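Local coordinates for PPC domain-containing protein (Archaeoglobus fulgidus, PDB 2H6L), which is of unknown function but binds zinc and belongs to the PPC (DUF296) domain family, with three copies in its assembly, at residues 12-17 / 27-32. Sequence-based numbering, arbitrary orientation.
Sequences FLLRLD and EEFLEE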
ATOM      1  N   PHE A  12      13.375  -1.656  -7.613  1.00 18.20           N
ATOM      2  CA  PHE A  12      13.256  -0.796  -8.779  1.00 19.12           C
ATOM      3  C   PHE A  12      12.220   0.297  -8.611  1.00 19.44           C
ATOM      4  O   PHE A  12      11.132   0.065  -8.090  1.00 19.64           O
ATOM      5  CB  PHE A  12      12.859  -1.614 -10.008  1.00 18.19           C
ATOM      6  CG  PHE A  12      13.886  -2.615 -10.433  1.00 17.94           C
ATOM      7  CD1 PHE A  12      14.999  -2.214 -11.162  1.00 17.96           C
ATOM      8  CD2 PHE A  12      13.730  -3.962 -10.126  1.00 18.01           C
ATOM      9  CE1 PHE A  12      15.942  -3.135 -11.584  1.00 18.31           C
ATOM     10  CE2 PHE A  12      14.668  -4.900 -10.541  1.00 18.76           C
ATOM     11  CZ  PHE A  12      15.777  -4.487 -11.274  1.00 20.66           C
ATOM     12  N   LEU A  13      12.573   1.497  -9.053  1.00 19.33           N
ATOM     13  CA  LEU A  13      11.646   2.612  -9.038  1.00 18.67           C
ATOM     14  C   LEU A  13      11.544   2.939 -10.522  1.00 19.06           C
ATOM     15  O   LEU A  13      12.556   3.055 -11.200  1.00 21.32           O
ATOM     16  CB  LEU A  13      12.214   3.805  -8.266  1.00 16.88           C
ATOM     17  CG  LEU A  13      12.150   3.753  -6.737  1.00 19.17           C
ATOM     18  CD1 LEU A  13      12.742   5.047  -6.156  1.00 17.12           C
ATOM     19  CD2 LEU A  13      10.706   3.588  -6.287  1.00 17.67           C
ATOM     20  N   LEU A  14      10.336   3.055 -11.046  1.00 17.29           N
ATOM     21  CA  LEU A  14      10.212   3.350 -12.462  1.00 18.50           C
ATOM     22  C   LEU A  14       9.378   4.585 -12.699  1.00 18.49           C
ATOM     23  O   LEU A  14       8.443   4.871 -11.949  1.00 19.46           O
ATOM     24  CB  LEU A  14       9.549   2.186 -13.213  1.00 17.48           C
ATOM     25  CG  LEU A  14       9.704   0.746 -12.734  1.00 18.05           C
ATOM     26  CD1 LEU A  14       8.807  -0.131 -13.595  1.00 18.53           C
ATOM     27  CD2 LEU A  14      11.152   0.274 -12.812  1.00 18.06           C
ATOM     28  N   ARG A  15       9.734   5.326 -13.741  1.00 19.22           N
ATOM     29  CA  ARG A  15       8.967   6.497 -14.140  1.00 18.36           C
ATOM     30  C   ARG A  15       8.303   6.030 -15.429  1.00 18.95           C
ATOM     31  O   ARG A  15       8.979   5.844 -16.438  1.00 18.25           O
ATOM     32  CB  ARG A  15       9.877   7.701 -14.432  1.00 18.59           C
ATOM     33  CG  ARG A  15       9.131   8.850 -15.117  1.00 19.65           C
ATOM     34  CD  ARG A  15      10.018  10.049 -15.441  1.00 19.06           C
ATOM     35  NE  ARG A  15       9.280  11.031 -16.229  1.00 20.96           N
ATOM     36  CZ  ARG A  15       9.716  12.250 -16.543  1.00 21.15           C
ATOM     37  NH1 ARG A  15      10.911  12.674 -16.146  1.00 19.97           N
ATOM     38  NH2 ARG A  15       8.936  13.058 -17.246  1.00 20.53           N
ATOM     39  N   LEU A  16       6.992   5.813 -15.383  1.00 19.01           N
ATOM     40  CA  LEU A  16       6.248   5.361 -16.552  1.00 21.35           C
ATOM     41  C   LEU A  16       6.082   6.462 -17.583  1.00 21.44           C
ATOM     42  O   LEU A  16       6.181   7.640 -17.258  1.00 21.47           O
ATOM     43  CB  LEU A  16       4.865   4.855 -16.135  1.00 22.45           C
ATOM     44  CG  LEU A  16       4.788   3.389 -15.708  1.00 23.69           C
ATOM     45  CD1 LEU A  16       5.962   3.042 -14.827  1.00 24.18           C
ATOM     46  CD2 LEU A  16       3.472   3.132 -14.998  1.00 22.49           C
ATOM     47  N   ASP A  17       5.826   6.065 -18.824  1.00 21.11           N
ATOM     48  CA  ASP A  17       5.635   7.020 -19.910  1.00 20.63           C
ATOM     49  C   ASP A  17       4.218   7.568 -19.970  1.00 19.73           C
ATOM     50  O   ASP A  17       3.237   6.832 -19.819  1.00 19.21           O
ATOM     51  CB  ASP A  17       5.964   6.373 -21.260  1.00 21.94           C
ATOM     52  CG  ASP A  17       7.425   6.008 -21.388  1.00 22.78           C
ATOM     53  OD1 ASP A  17       8.280   6.880 -21.137  1.00 25.57           O
ATOM     54  OD2 ASP A  17       7.721   4.851 -21.747  1.00 27.17           O
ATOM     55  N   GLU A  27       4.368  -4.644 -17.229  1.00 18.06           N
ATOM     56  CA  GLU A  27       4.566  -5.969 -17.801  1.00 21.08           C
ATOM     57  C   GLU A  27       5.747  -5.995 -18.765  1.00 21.11           C
ATOM     58  O   GLU A  27       6.464  -6.987 -18.838  1.00 22.40           O
ATOM     59  CB  GLU A  27       3.284  -6.452 -18.497  1.00 23.92           C
ATOM     60  CG  GLU A  27       2.065  -6.452 -17.567  1.00 30.47           C
ATOM     61  CD  GLU A  27       1.009  -7.479 -17.945  1.00 34.71           C
ATOM     62  OE1 GLU A  27       0.754  -7.658 -19.156  1.00 36.70           O
ATOM     63  OE2 GLU A  27       0.423  -8.100 -17.025  1.00 35.81           O
ATOM     64  N   GLU A  28       5.963  -4.908 -19.501  1.00 21.43           N
ATOM     65  CA  GLU A  28       7.090  -4.870 -20.426  1.00 22.56           C
ATOM     66  C   GLU A  28       8.378  -4.857 -19.617  1.00 22.10           C
ATOM     67  O   GLU A  28       9.350  -5.531 -19.960  1.00 22.20           O
ATOM     68  CB  GLU A  28       7.010  -3.637 -21.328  1.00 25.11           C
ATOM     69  CG  GLU A  28       5.900  -3.722 -22.371  1.00 28.00           C
ATOM     70  CD  GLU A  28       5.722  -2.431 -23.149  1.00 31.77           C
ATOM     71  OE1 GLU A  28       6.715  -1.941 -23.727  1.00 32.88           O
ATOM     72  OE2 GLU A  28       4.587  -1.909 -23.181  1.00 34.41           O
ATOM     73  N   PHE A  29       8.383  -4.090 -18.534  1.00 21.55           N
ATOM     74  CA  PHE A  29       9.555  -4.020 -17.679  1.00 21.42           C
ATOM     75  C   PHE A  29       9.903  -5.404 -17.122  1.00 22.06           C
ATOM     76  O   PHE A  29      11.061  -5.828 -17.151  1.00 22.71           O
ATOM     77  CB  PHE A  29       9.296  -3.071 -16.513  1.00 21.17           C
ATOM     78  CG  PHE A  29      10.384  -3.082 -15.487  1.00 20.21           C
ATOM     79  CD1 PHE A  29      11.632  -2.553 -15.779  1.00 18.64           C
ATOM     80  CD2 PHE A  29      10.172  -3.661 -14.238  1.00 19.79           C
ATOM     81  CE1 PHE A  29      12.661  -2.602 -14.844  1.00 21.11           C
ATOM     82  CE2 PHE A  29      11.191  -3.715 -13.295  1.00 18.97           C
ATOM     83  CZ  PHE A  29      12.442  -3.183 -13.598  1.00 19.46           C
ATOM     84  N   LEU A  30       8.892  -6.100 -16.609  1.00 20.86           N
ATOM     85  CA  LEU A  30       9.081  -7.426 -16.030  1.00 20.83           C
ATOM     86  C   LEU A  30       9.659  -8.419 -17.034  1.00 20.19           C
ATOM     87  O   LEU A  30      10.559  -9.193 -16.700  1.00 17.84           O
ATOM     88  CB  LEU A  30       7.746  -7.950 -15.477  1.00 18.78           C
ATOM     89  CG  LEU A  30       7.108  -7.035 -14.420  1.00 19.66           C
ATOM     90  CD1 LEU A  30       5.688  -7.486 -14.079  1.00 20.16           C
ATOM     91  CD2 LEU A  30       7.984  -7.046 -13.187  1.00 16.87           C
ATOM     92  N   GLU A  31       9.135  -8.404 -18.257  1.00 22.40           N
ATOM     93  CA  GLU A  31       9.609  -9.306 -19.310  1.00 24.83           C
ATOM     94  C   GLU A  31      11.079  -9.027 -19.609  1.00 24.54           C
ATOM     95  O   GLU A  31      11.884  -9.944 -19.769  1.00 22.84           O
ATOM     96  CB  GLU A  31       8.786  -9.114 -20.590  1.00 28.86           C
ATOM     97  CG  GLU A  31       7.312  -9.499 -20.479  1.00 35.76           C
ATOM     98  CD  GLU A  31       7.055 -10.973 -20.769  1.00 40.84           C
ATOM     99  OE1 GLU A  31       7.758 -11.830 -20.191  1.00 43.50           O
ATOM    100  OE2 GLU A  31       6.143 -11.274 -21.574  1.00 41.44           O
ATOM    101  N   GLU A  32      11.423  -7.746 -19.676  1.00 25.34           N
ATOM    102  CA  GLU A  32      12.790  -7.327 -19.959  1.00 25.17           C
ATOM    103  C   GLU A  32      13.768  -7.786 -18.890  1.00 22.49           C
ATOM    104  O   GLU A  32      14.882  -8.220 -19.197  1.00 22.22           O
ATOM    105  CB  GLU A  32      12.844  -5.806 -20.095  1.00 30.31           C
ATOM    106  CG  GLU A  32      14.245  -5.229 -20.123  1.00 37.94           C
ATOM    107  CD  GLU A  32      14.241  -3.726 -20.288  1.00 41.80           C
ATOM    108  OE1 GLU A  32      13.596  -3.043 -19.464  1.00 44.38           O
ATOM    109  OE2 GLU A  32      14.884  -3.231 -21.241  1.00 44.53           O
TER
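Phe-29 of helix 22-33 meets Phe-12 and Leu-14 of strand 10-15 in a small, buried, wholly apolar helix-on-sheet contact. It buries 156 Å² in all, and no hydrogen bond crosses it. The two aromatic rings form a T-shaped (edge-to-face) pair. Their centroids are 5.0 Å apart and their planes stand at 74°. Phe-29 supplies the edge: its CZ comes down over one face of Phe-12 and lies 3.5 Å from CG of that ring. Leu-14 takes a face of Phe-29 instead. CD2 of Leu-14 sits 3.8 Å from the centroid of the Phe-29 ring, 14° off the normal, a CH-pi contact. The other methyl of Leu-14, CD1, reaches the root of the same ring, 3.8 Å from CG of Phe-29. Phe-29 has CG anti to its own backbone N (chi1 172°), which sends the ring from the helix toward the strand. With an alanine in place of Phe-29, the face of Phe-12 and both methyls of Leu-14 would probably lose their partner, and a gap is likely to open under the helix. Phe-12 and Leu-14 are two apart on the strand, and both CB atoms point to the helix. The contact seats helix 22-33 on the antiparallel sheet of this PPC domain, away from the zinc site. Strand 10-15 pairs antiparallel with strand 113-119 of its own chain, and Phe-12 also packs on Val-117 there. The sheet continues into a strand of a second subunit, whose Val-3 packs on Phe-29. From the same helix, Leu-30 rests on Pro-86 and Cys-88 of strand 85-96.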